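Local coordinates for protein anopheles gambiae adenosine kinase (PDB 3LOO) that phosphorylates adenosine to AMP as a mosquito adenosine kinase of the pfkB carbohydrate kinase family, probably with ATP as phosphate donor, at residues 57-60 with 61-64; 107-110 with 111-114. All coordinates share one frame; numbering follows the deposited sequence.

Contact 1 of 2, residues 57-60 with 61-64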
# COMPACT_ATOMS: atom_id res chain seq x y z
N LEU A 57 -5.28 -6.81 12.16
CA LEU A 57 -6.70 -6.65 11.85
C LEU A 57 -7.51 -6.60 13.15
O LEU A 57 -7.21 -7.35 14.09
CB LEU A 57 -7.14 -7.83 10.97
CG LEU A 57 -6.47 -7.85 9.59
CD1 LEU A 57 -6.92 -9.10 8.80
CD2 LEU A 57 -6.78 -6.52 8.78
N ALA A 58 -8.51 -5.71 13.22
CA ALA A 58 -9.38 -5.59 14.40
C ALA A 58 -10.23 -6.82 14.64
O ALA A 58 -10.80 -7.39 13.71
CB ALA A 58 -10.29 -4.38 14.30
N GLU A 59 -10.33 -7.21 15.90
CA GLU A 59 -11.34 -8.18 16.33
C GLU A 59 -12.38 -7.51 17.20
O GLU A 59 -12.28 -6.32 17.52
CB GLU A 59 -10.67 -9.30 17.13
CG GLU A 59 -9.73 -10.13 16.30
CD GLU A 59 -8.98 -11.08 17.17
OE1 GLU A 59 -9.62 -11.84 17.93
OE2 GLU A 59 -7.74 -11.06 17.12
N GLU A 60 -13.36 -8.30 17.64
CA GLU A 60 -14.46 -7.73 18.41
C GLU A 60 -13.95 -6.90 19.58
O GLU A 60 -14.46 -5.82 19.82
CB GLU A 60 -15.40 -8.81 18.91
CG GLU A 60 -16.83 -8.29 19.10
CD GLU A 60 -17.87 -9.40 18.87
OE1 GLU A 60 -17.79 -10.45 19.57
OE2 GLU A 60 -18.76 -9.23 17.99
N LYS A 61 -12.93 -7.42 20.26
CA LYS A 61 -12.40 -6.82 21.47
C LYS A 61 -11.70 -5.49 21.18
O LYS A 61 -11.44 -4.71 22.08
CB LYS A 61 -11.41 -7.76 22.16
CG LYS A 61 -10.20 -8.21 21.31
CD LYS A 61 -9.13 -8.88 22.18
CE LYS A 61 -8.04 -9.49 21.31
NZ LYS A 61 -6.94 -10.08 22.13
N HIS A 62 -11.37 -5.23 19.91
CA HIS A 62 -10.64 -4.01 19.57
C HIS A 62 -11.62 -2.86 19.34
O HIS A 62 -11.23 -1.70 19.42
CB HIS A 62 -9.76 -4.24 18.33
CG HIS A 62 -8.65 -5.21 18.57
ND1 HIS A 62 -8.63 -6.46 18.01
CD2 HIS A 62 -7.56 -5.12 19.35
CE1 HIS A 62 -7.56 -7.11 18.43
NE2 HIS A 62 -6.89 -6.31 19.24
N MET A 63 -12.87 -3.20 19.07
CA MET A 63 -13.83 -2.21 18.60
C MET A 63 -14.02 -0.98 19.50
O MET A 63 -14.18 0.12 18.98
CB MET A 63 -15.19 -2.84 18.31
CG MET A 63 -15.22 -3.77 17.10
SD MET A 63 -14.41 -3.16 15.60
CE MET A 63 -14.51 -4.65 14.59
N PRO A 64 -14.04 -1.18 20.85
CA PRO A 64 -14.21 -0.02 21.73
C PRO A 64 -13.03 0.93 21.70
O PRO A 64 -13.12 2.03 22.23
CB PRO A 64 -14.36 -0.66 23.14
CG PRO A 64 -14.93 -2.05 22.83
CD PRO A 64 -14.16 -2.45 21.60
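Glu59 and His62 hold each other by two hydrogen bonds across a single short 3-10 turn. Glu59 N donates to His62 ND1 at 2.8 Å, nearly straight at 167°. The N-H comes in at the ring edge, only 10° out of the imidazole plane, so ND1 acts as acceptor here. In return His62 N donates to Glu59 O, also at 2.8 Å, from above the carbonyl plane. His62 CG lies beside its own backbone N (chi1 -66°), which turns the ring back toward Glu59. One turn step further on, Met63 N reaches Glu60 O at 3.2 Å. The tight part of the contact is around the buried imidazole. Glu59 CB packs 3.6 Å from His62 ND1, and Ala58 CB lies 4.1 Å from His62 CB. Lys61 CG sits over one ring face, 4.0 Å above its plane and offset toward the rim. The periphery is looser: the Glu59 and Glu60 side chains are exposed, and Met63 CE makes just a 4.2 Å apolar contact with Ala58 CB. The Glu59 carboxylate runs beside the imidazole with its plane steeply turned, and Lys61 NZ makes its salt bridge with Asp49. Leu57 touches the bound dinucleotide. The 3-10 turn links strand 54-57 to helix 64-73, with Ala58 and His62 resting on Cys151, and Met63 on Asn153, of strand 147-153.

Contact 2 of 2, residues 107-110 with 111-114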
# COMPACT_ATOMS: atom_id res chain seq x y z
N GLY A 107 -18.28 3.05 3.19
CA GLY A 107 -19.66 3.08 3.66
C GLY A 107 -20.35 4.28 3.04
O GLY A 107 -19.76 5.01 2.22
N GLN A 108 -21.60 4.52 3.44
CA GLN A 108 -22.29 5.73 3.02
C GLN A 108 -22.43 6.63 4.21
O GLN A 108 -23.50 6.68 4.82
CB GLN A 108 -23.65 5.39 2.43
CG GLN A 108 -23.53 5.06 0.98
CD GLN A 108 -24.70 4.28 0.50
OE1 GLN A 108 -25.47 3.77 1.29
NE2 GLN A 108 -24.86 4.21 -0.81
N ASP A 109 -21.37 7.35 4.54
CA ASP A 109 -21.29 7.96 5.86
C ASP A 109 -20.37 9.13 5.82
O ASP A 109 -19.84 9.44 4.76
CB ASP A 109 -20.88 6.93 6.93
CG ASP A 109 -19.58 6.21 6.61
OD1 ASP A 109 -18.84 6.64 5.71
OD2 ASP A 109 -19.28 5.20 7.28
N GLU A 110 -20.18 9.81 6.95
CA GLU A 110 -19.29 10.96 6.98
C GLU A 110 -17.83 10.57 6.69
O GLU A 110 -17.10 11.36 6.13
CB GLU A 110 -19.26 11.63 8.35
CG GLU A 110 -20.53 12.11 8.92
CD GLU A 110 -20.28 12.81 10.23
OE1 GLU A 110 -20.47 12.19 11.29
OE2 GLU A 110 -19.79 13.96 10.19
N TYR A 111 -17.42 9.39 7.17
CA TYR A 111 -16.03 8.96 7.02
C TYR A 111 -15.71 8.79 5.55
O TYR A 111 -14.64 9.17 5.15
CB TYR A 111 -15.74 7.64 7.77
CG TYR A 111 -15.57 7.78 9.27
CD1 TYR A 111 -15.56 9.04 9.90
CD2 TYR A 111 -15.39 6.65 10.07
CE1 TYR A 111 -15.37 9.15 11.28
CE2 TYR A 111 -15.19 6.75 11.41
CZ TYR A 111 -15.19 8.00 12.03
OH TYR A 111 -15.01 8.06 13.39
N ALA A 112 -16.65 8.22 4.77
CA ALA A 112 -16.43 8.07 3.34
C ALA A 112 -16.25 9.43 2.63
O ALA A 112 -15.44 9.51 1.71
CB ALA A 112 -17.54 7.26 2.67
N ARG A 113 -16.96 10.49 3.06
CA ARG A 113 -16.80 11.82 2.40
C ARG A 113 -15.47 12.46 2.72
O ARG A 113 -14.93 13.16 1.88
CB ARG A 113 -17.86 12.87 2.76
CG ARG A 113 -19.10 12.36 3.36
CD ARG A 113 -20.09 13.50 3.69
NE ARG A 113 -20.58 14.08 2.46
CZ ARG A 113 -21.67 13.65 1.85
NH1 ARG A 113 -22.07 14.22 0.71
NH2 ARG A 113 -22.35 12.67 2.38
N ILE A 114 -14.96 12.27 3.94
CA ILE A 114 -13.60 12.72 4.23
C ILE A 114 -12.58 12.07 3.26
O ILE A 114 -11.71 12.76 2.71
CB ILE A 114 -13.17 12.45 5.72
CG1 ILE A 114 -13.98 13.33 6.70
CG2 ILE A 114 -11.68 12.70 5.90
CD1 ILE A 114 -14.19 12.67 8.08
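Between Gly107 and Tyr111 the backbone leaves an extended course and enters a helix, with Glu110 O accepting from Ile114 N at 3.2 Å and 162° and more weakly from Arg113 N. Asp109 stands at the N-cap. Its CG is placed between the backbone N and the carbonyl carbon (chi1 55°), and this folds the carboxylate over the start of the first turn. OD1 then takes the N-H of Ala112 at 2.9 Å and 158°, approached almost in line with the C-O bond. The same oxygen also rests against carbon: Ala112 CB is 3.4 Å away and Tyr111 CB 3.9 Å. The second carboxylate oxygen, OD2, accepts from Thr136 N. Asp109 is therefore held at both oxygens, which should fix the rotation of its carboxylate. Buried Ala112 also has Gly107 on its methyl side, with Gly107 O 3.2 Å from Ala112 CB. On the exposed side the Arg113 side chain begins along the backbone of the turn, its CG 3.3 Å from Asp109 O. Ile114 folds its CG1 branch back, so that CD1 approaches Glu110 O at 3.7 Å. The Tyr111 ring extends off the turn to Tyr77. The two rings meet edge-to-face, and their hydroxyls are hydrogen-bonded. Ile114 and Tyr111 both touch Leu34 of strand 33-39. The helix-capping negative charge would also suit the positive end of the helix dipole. This is a classic aspartate N-cap, set where strand 100-107 of the large sheet passes into helix 110-122, a strand-to-helix turn of the alpha/beta domain found in pfkB kinases.

Contacts 1 and 2 both lie where a strand gives way to a helix, but they start from different sheets. Contact 1 follows an outermost strand of the five-stranded sheet and is mostly a surface turn. Contact 2 follows an inner strand of the nine-stranded sheet and is partly buried. In contact 1 an imidazole nitrogen accepts a backbone N-H ahead of the helix. In contact 2 a carboxylate does so at the helix start itself. Their centres are 20 Å apart and their nearest atoms about 10 Å, without touching. Residues 57-64 include a ligand-pocket residue, whereas the side chain of Ile114 in contact 2 is about 12 Å from the bound dinucleotide.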